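PDB 2H9F: hypothetical protein from Pseudomonas aeruginosa, which is probably a methylaconitate isomerase of the PrpF type. Local coordinates for residues H83-L88 against V135-A140; K144-H149 against L177-P182. All coordinates share one frame; numbering follows the deposited sequence.

Interaction 1: H83-L88 against V135-A140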
loop_
_atom_site.group_PDB
_atom_site.type_symbol
_atom_site.label_atom_id
_atom_site.label_comp_id
_atom_site.label_asym_id
_atom_site.label_seq_id
_atom_site.Cartn_x
_atom_site.Cartn_y
_atom_site.Cartn_z
ATOM N N HIS A 83 7.510 -11.945 32.625
ATOM C CA HIS A 83 7.132 -11.697 31.254
ATOM C C HIS A 83 7.607 -12.829 30.366
ATOM O O HIS A 83 8.606 -13.459 30.635
ATOM C CB HIS A 83 7.728 -10.351 30.814
ATOM C CG HIS A 83 7.099 -9.164 31.485
ATOM N ND1 HIS A 83 7.543 -8.660 32.694
ATOM C CD2 HIS A 83 6.040 -8.396 31.121
ATOM C CE1 HIS A 83 6.775 -7.635 33.041
ATOM N NE2 HIS A 83 5.874 -7.441 32.093
ATOM N N ASP A 84 6.856 -13.083 29.312
ATOM C CA ASP A 84 7.199 -14.081 28.313
ATOM C C ASP A 84 8.079 -13.547 27.193
ATOM O O ASP A 84 9.012 -14.232 26.791
ATOM C CB ASP A 84 5.917 -14.665 27.711
ATOM C CG ASP A 84 5.088 -15.356 28.763
ATOM O OD1 ASP A 84 5.631 -16.301 29.394
ATOM O OD2 ASP A 84 3.959 -14.894 29.014
ATOM N N VAL A 85 7.757 -12.370 26.656
ATOM C CA VAL A 85 8.489 -11.833 25.517
ATOM C C VAL A 85 8.791 -10.366 25.679
ATOM O O VAL A 85 8.017 -9.634 26.283
ATOM C CB VAL A 85 7.706 -12.038 24.210
ATOM C CG1 VAL A 85 7.618 -13.582 23.881
ATOM C CG2 VAL A 85 6.315 -11.350 24.275
ATOM N N ASP A 86 9.933 -9.937 25.150
ATOM C CA ASP A 86 10.188 -8.527 24.918
ATOM C C ASP A 86 9.755 -8.169 23.505
ATOM O O ASP A 86 10.056 -8.884 22.554
ATOM C CB ASP A 86 11.660 -8.187 25.092
ATOM C CG ASP A 86 12.127 -8.324 26.503
ATOM O OD1 ASP A 86 11.270 -8.409 27.408
ATOM O OD2 ASP A 86 13.363 -8.348 26.733
ATOM N N TYR A 87 9.082 -7.032 23.381
ATOM C CA TYR A 87 8.444 -6.589 22.164
ATOM C C TYR A 87 8.970 -5.225 21.819
ATOM O O TYR A 87 8.836 -4.277 22.574
ATOM C CB TYR A 87 6.933 -6.589 22.382
ATOM C CG TYR A 87 6.100 -5.722 21.478
ATOM C CD1 TYR A 87 6.300 -5.716 20.124
ATOM C CD2 TYR A 87 5.082 -4.932 21.989
ATOM C CE1 TYR A 87 5.509 -4.937 19.303
ATOM C CE2 TYR A 87 4.296 -4.126 21.173
ATOM C CZ TYR A 87 4.519 -4.129 19.832
ATOM O OH TYR A 87 3.744 -3.358 18.983
ATOM N N LEU A 88 9.624 -5.153 20.671
ATOM C CA LEU A 88 10.234 -3.934 20.172
ATOM C C LEU A 88 9.617 -3.601 18.824
ATOM O O LEU A 88 9.535 -4.465 17.963
ATOM C CB LEU A 88 11.734 -4.166 20.009
ATOM C CG LEU A 88 12.713 -3.022 20.240
ATOM C CD1 LEU A 88 12.525 -2.346 21.578
ATOM C CD2 LEU A 88 14.144 -3.578 20.080
ATOM N N VAL A 135 -0.357 -14.326 27.256
ATOM C CA VAL A 135 0.970 -13.944 26.828
ATOM C C VAL A 135 1.352 -12.649 27.540
ATOM O O VAL A 135 0.697 -11.642 27.374
ATOM C CB VAL A 135 1.071 -13.769 25.302
ATOM C CG1 VAL A 135 2.494 -13.426 24.923
ATOM C CG2 VAL A 135 0.600 -15.017 24.574
ATOM N N ARG A 136 2.410 -12.680 28.336
ATOM C CA ARG A 136 2.843 -11.506 29.086
ATOM C C ARG A 136 3.945 -10.756 28.320
ATOM O O ARG A 136 5.090 -11.227 28.244
ATOM C CB ARG A 136 3.360 -11.947 30.446
ATOM C CG ARG A 136 2.325 -12.756 31.268
ATOM C CD ARG A 136 2.988 -13.453 32.470
ATOM N NE ARG A 136 3.953 -14.462 32.030
ATOM C CZ ARG A 136 4.862 -15.046 32.801
ATOM N NH1 ARG A 136 4.954 -14.765 34.091
ATOM N NH2 ARG A 136 5.685 -15.936 32.279
ATOM N N ILE A 137 3.598 -9.577 27.778
ATOM C CA ILE A 137 4.463 -8.826 26.853
ATOM C C ILE A 137 5.111 -7.670 27.573
ATOM O O ILE A 137 4.429 -6.885 28.229
ATOM C CB ILE A 137 3.676 -8.276 25.665
ATOM C CG1 ILE A 137 2.967 -9.420 24.931
ATOM C CG2 ILE A 137 4.619 -7.486 24.717
ATOM C CD1 ILE A 137 1.813 -8.993 23.989
ATOM N N TRP A 138 6.437 -7.595 27.512
ATOM C CA TRP A 138 7.150 -6.414 27.973
ATOM C C TRP A 138 7.344 -5.524 26.765
ATOM O O TRP A 138 8.084 -5.876 25.876
ATOM C CB TRP A 138 8.484 -6.805 28.520
ATOM C CG TRP A 138 9.283 -5.680 29.024
ATOM C CD1 TRP A 138 10.488 -5.258 28.548
ATOM C CD2 TRP A 138 8.975 -4.841 30.141
ATOM N NE1 TRP A 138 10.944 -4.206 29.289
ATOM C CE2 TRP A 138 10.039 -3.932 30.282
ATOM C CE3 TRP A 138 7.910 -4.777 31.037
ATOM C CZ2 TRP A 138 10.068 -2.954 31.287
ATOM C CZ3 TRP A 138 7.936 -3.805 32.031
ATOM C CH2 TRP A 138 9.014 -2.909 32.148
ATOM N N GLN A 139 6.607 -4.418 26.713
ATOM C CA GLN A 139 6.736 -3.429 25.659
ATOM C C GLN A 139 8.058 -2.756 25.974
ATOM O O GLN A 139 8.172 -1.958 26.892
ATOM C CB GLN A 139 5.549 -2.458 25.667
ATOM C CG GLN A 139 5.120 -1.952 24.322
ATOM C CD GLN A 139 6.269 -1.288 23.586
ATOM O OE1 GLN A 139 6.963 -0.462 24.177
ATOM N NE2 GLN A 139 6.480 -1.644 22.282
ATOM N N ALA A 140 9.070 -3.142 25.195
ATOM C CA ALA A 140 10.459 -2.721 25.403
ATOM C C ALA A 140 10.707 -1.260 24.988
ATOM O O ALA A 140 11.601 -0.629 25.525
ATOM C CB ALA A 140 11.423 -3.680 24.668
#
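W138 turns the edge of its indole to one face of the H83 imidazole in a T-shaped pair, ring planes 67° apart, with CE3 of W138 3.5 Å from NE2 of H83. Backbone carbonyls of R136 and I137 lie at the imidazole edge, and NE2 is hydrogen-bonded to T145 on the next strand. The indole swings away from its own backbone N (chi1 -180°), which lays W138 beside D86, whose OD1 is engaged by S78. The R136 guanidinium has the backbone N of H83 over one face and D84 at its edge. In a side-on salt bridge, nearly straight bonds run from NH2 to OD1 of D84 (2.9 Å) and from NE to OD2 of D84 (3.0 Å), arginine offering the paired N-H groups a carboxylate can take. OD2 of D84 also accepts the backbone N of R136 (2.8 Å) on its anti lone pair. On the face carrying V85, Y87, I137 and Q139, I137 CG2 packs on CB of Y87 (3.4 Å), and the Q139 amide, hydrogen-bonded to N141, lays NE2 over the tyrosine ring. Alternating backbone bonds define a parallel strand pair, packed through V85 and Y87 on helix 106-118, consistent with a diaminopimelate epimerase-like barrel.

Interaction 2: K144-H149 against L177-P182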
loop_
_atom_site.group_PDB
_atom_site.type_symbol
_atom_site.label_atom_id
_atom_site.label_comp_id
_atom_site.label_asym_id
_atom_site.label_seq_id
_atom_site.Cartn_x
_atom_site.Cartn_y
_atom_site.Cartn_z
ATOM N N LYS A 144 6.573 -1.099 29.671
ATOM C CA LYS A 144 5.233 -1.339 30.208
ATOM C C LYS A 144 4.765 -2.741 29.834
ATOM O O LYS A 144 5.150 -3.265 28.813
ATOM C CB LYS A 144 4.258 -0.341 29.573
ATOM C CG LYS A 144 4.465 1.133 29.964
ATOM C CD LYS A 144 3.983 1.387 31.362
ATOM C CE LYS A 144 3.615 2.847 31.574
ATOM N NZ LYS A 144 3.337 3.067 33.038
ATOM N N THR A 145 3.892 -3.314 30.643
ATOM C CA THR A 145 3.340 -4.638 30.427
ATOM C C THR A 145 2.036 -4.567 29.660
ATOM O O THR A 145 1.154 -3.724 29.919
ATOM C CB THR A 145 3.096 -5.309 31.776
ATOM O OG1 THR A 145 4.348 -5.386 32.462
ATOM C CG2 THR A 145 2.472 -6.726 31.625
ATOM N N ILE A 146 1.918 -5.480 28.709
ATOM C CA ILE A 146 0.705 -5.738 28.002
ATOM C C ILE A 146 0.449 -7.249 28.159
ATOM O O ILE A 146 1.366 -8.054 27.989
ATOM C CB ILE A 146 0.813 -5.426 26.489
ATOM C CG1 ILE A 146 1.336 -4.014 26.241
ATOM C CG2 ILE A 146 -0.542 -5.644 25.782
ATOM C CD1 ILE A 146 1.671 -3.753 24.758
ATOM N N ILE A 147 -0.785 -7.612 28.504
ATOM C CA ILE A 147 -1.199 -8.996 28.592
ATOM C C ILE A 147 -2.120 -9.191 27.419
ATOM O O ILE A 147 -3.055 -8.421 27.244
ATOM C CB ILE A 147 -2.016 -9.310 29.874
ATOM C CG1 ILE A 147 -1.280 -8.828 31.119
ATOM C CG2 ILE A 147 -2.314 -10.810 29.942
ATOM C CD1 ILE A 147 0.075 -9.395 31.293
ATOM N N ALA A 148 -1.795 -10.177 26.598
ATOM C CA ALA A 148 -2.592 -10.570 25.460
ATOM C C ALA A 148 -3.168 -11.960 25.750
ATOM O O ALA A 148 -2.437 -12.936 25.956
ATOM C CB ALA A 148 -1.738 -10.570 24.185
ATOM N N HIS A 149 -4.493 -12.035 25.769
ATOM C CA HIS A 149 -5.188 -13.273 25.993
ATOM C C HIS A 149 -5.470 -13.879 24.645
ATOM O O HIS A 149 -6.438 -13.507 23.967
ATOM C CB HIS A 149 -6.472 -13.011 26.768
ATOM C CG HIS A 149 -6.250 -12.341 28.094
ATOM N ND1 HIS A 149 -6.132 -13.042 29.268
ATOM C CD2 HIS A 149 -6.155 -11.033 28.429
ATOM C CE1 HIS A 149 -5.947 -12.200 30.265
ATOM N NE2 HIS A 149 -5.945 -10.975 29.782
ATOM N N LEU A 177 -6.773 -7.540 25.009
ATOM C CA LEU A 177 -5.529 -6.993 25.489
ATOM C C LEU A 177 -5.762 -6.228 26.763
ATOM O O LEU A 177 -6.761 -5.517 26.855
ATOM C CB LEU A 177 -4.938 -6.015 24.458
ATOM C CG LEU A 177 -4.601 -6.510 23.041
ATOM C CD1 LEU A 177 -4.288 -5.315 22.130
ATOM C CD2 LEU A 177 -3.445 -7.530 23.051
ATOM N N GLU A 178 -4.826 -6.329 27.715
ATOM C CA GLU A 178 -4.828 -5.516 28.922
ATOM C C GLU A 178 -3.519 -4.748 29.005
ATOM O O GLU A 178 -2.464 -5.350 29.098
ATOM C CB GLU A 178 -4.934 -6.345 30.223
ATOM C CG GLU A 178 -5.936 -7.436 30.198
ATOM C CD GLU A 178 -6.178 -8.068 31.579
ATOM O OE1 GLU A 178 -5.320 -7.980 32.468
ATOM O OE2 GLU A 178 -7.266 -8.647 31.759
ATOM N N PHE A 179 -3.621 -3.426 28.993
ATOM C CA PHE A 179 -2.485 -2.558 29.168
ATOM C C PHE A 179 -2.418 -2.181 30.632
ATOM O O PHE A 179 -3.286 -1.478 31.151
ATOM C CB PHE A 179 -2.643 -1.333 28.281
ATOM C CG PHE A 179 -2.590 -1.646 26.818
ATOM C CD1 PHE A 179 -3.703 -2.120 26.163
ATOM C CD2 PHE A 179 -1.413 -1.512 26.103
ATOM C CE1 PHE A 179 -3.669 -2.428 24.810
ATOM C CE2 PHE A 179 -1.365 -1.812 24.732
ATOM C CZ PHE A 179 -2.502 -2.274 24.099
ATOM N N LEU A 180 -1.392 -2.670 31.313
ATOM C CA LEU A 180 -1.253 -2.440 32.729
ATOM C C LEU A 180 -0.632 -1.077 32.996
ATOM O O LEU A 180 0.317 -0.666 32.324
ATOM C CB LEU A 180 -0.398 -3.528 33.374
ATOM C CG LEU A 180 -0.901 -4.964 33.175
ATOM C CD1 LEU A 180 -0.141 -5.936 34.116
ATOM C CD2 LEU A 180 -2.386 -5.120 33.414
ATOM N N ASP A 181 -1.180 -0.382 33.987
ATOM C CA ASP A 181 -0.652 0.918 34.443
ATOM C C ASP A 181 -0.328 1.828 33.272
ATOM O O ASP A 181 0.788 2.289 33.144
ATOM C CB ASP A 181 0.577 0.740 35.364
ATOM C CG ASP A 181 0.269 -0.132 36.629
ATOM O OD1 ASP A 181 -0.815 0.024 37.282
ATOM O OD2 ASP A 181 1.129 -0.995 36.962
ATOM N N PRO A 182 -1.322 2.090 32.418
ATOM C CA PRO A 182 -1.146 2.882 31.206
ATOM C C PRO A 182 -0.838 4.362 31.471
ATOM O O PRO A 182 -1.238 4.907 32.502
ATOM C CB PRO A 182 -2.506 2.715 30.492
ATOM C CG PRO A 182 -3.478 2.469 31.578
ATOM C CD PRO A 182 -2.726 1.669 32.594
HETATM O O HOH W 1 2.919 -1.611 32.858
HETATM O O HOH W 2 0.679 -0.997 29.594
#
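I146 and F179 run alongside each other from neighbouring strands and form the apolar centre of the contact. The CG2 methyl of I146 lies over one face of the phenyl ring, off the ring's middle, 4.2 Å from the ring centroid of F179. The longer branch reaches the same ring, CD1 of I146 coming within 3.6 Å of CE2 of F179. A beta-branched residue suits this place because its two arms can meet the aromatic ring at different points. Further along the same face, L177 sends CD2 to CB of A148 at 3.7 Å; the small alanine leaves room for the leucine's branch to lean across. I146 and L177 also touch helix 106-118, whereas F179 packs on M377 of strand 369-386.

The backbones form an antiparallel pair, the N-to-C directions of the two short strands lying 164° apart. I147 and E178 are the hydrogen-bonded pair: I147 N donates to E178 O (2.9 Å) and E178 N to I147 O (2.8 Å). On either side of it, I146 with F179 and A148 with L177 are non-hydrogen-bonded pairs. Strand 175-180 thereby joins strand 144-153 to strand 369-386, which L177 and F179 meet through backbone hydrogen bonds to M377 and A375.

On the face carrying I147 and E178, the first torsion of T145 (chi1 -59°) sets its CG2 methyl against CD1 of L180 at 3.7 Å. The H149 ring has CG of E178 at its edge, the ring and carboxylate planes being 61° apart. Toward the strand end, L180 N still bonds T145 O, but two waters also bridge the backbones: one links T145 N to L180 O, the other T145 O to L180 O. Beyond them the flexible chain of K144, bent at chi2, carries NZ to the backbone O of D181 at 2.7 Å, nearly in line with the carbonyl bond.

Interaction 1 closes along the chain before interaction 2 opens, and their centres lie about 10 Å apart on the same side of the chain's centre. Strands 131-139 and 144-153 follow one another and pair antiparallel, with a probable hydrogen bond from I137 N to I146 O, so the order across this part of the sheet is 85-92, 131-139, 144-153 and 175-180. The pairing is parallel in interaction 1 and antiparallel in interaction 2. Residues of both rest on helix 106-118, which lies in the chain between the two segments of interaction 1. The two contacts also meet through side chains: W138 packs on T145 and K144. Together they build four neighbouring strands that pass that helix.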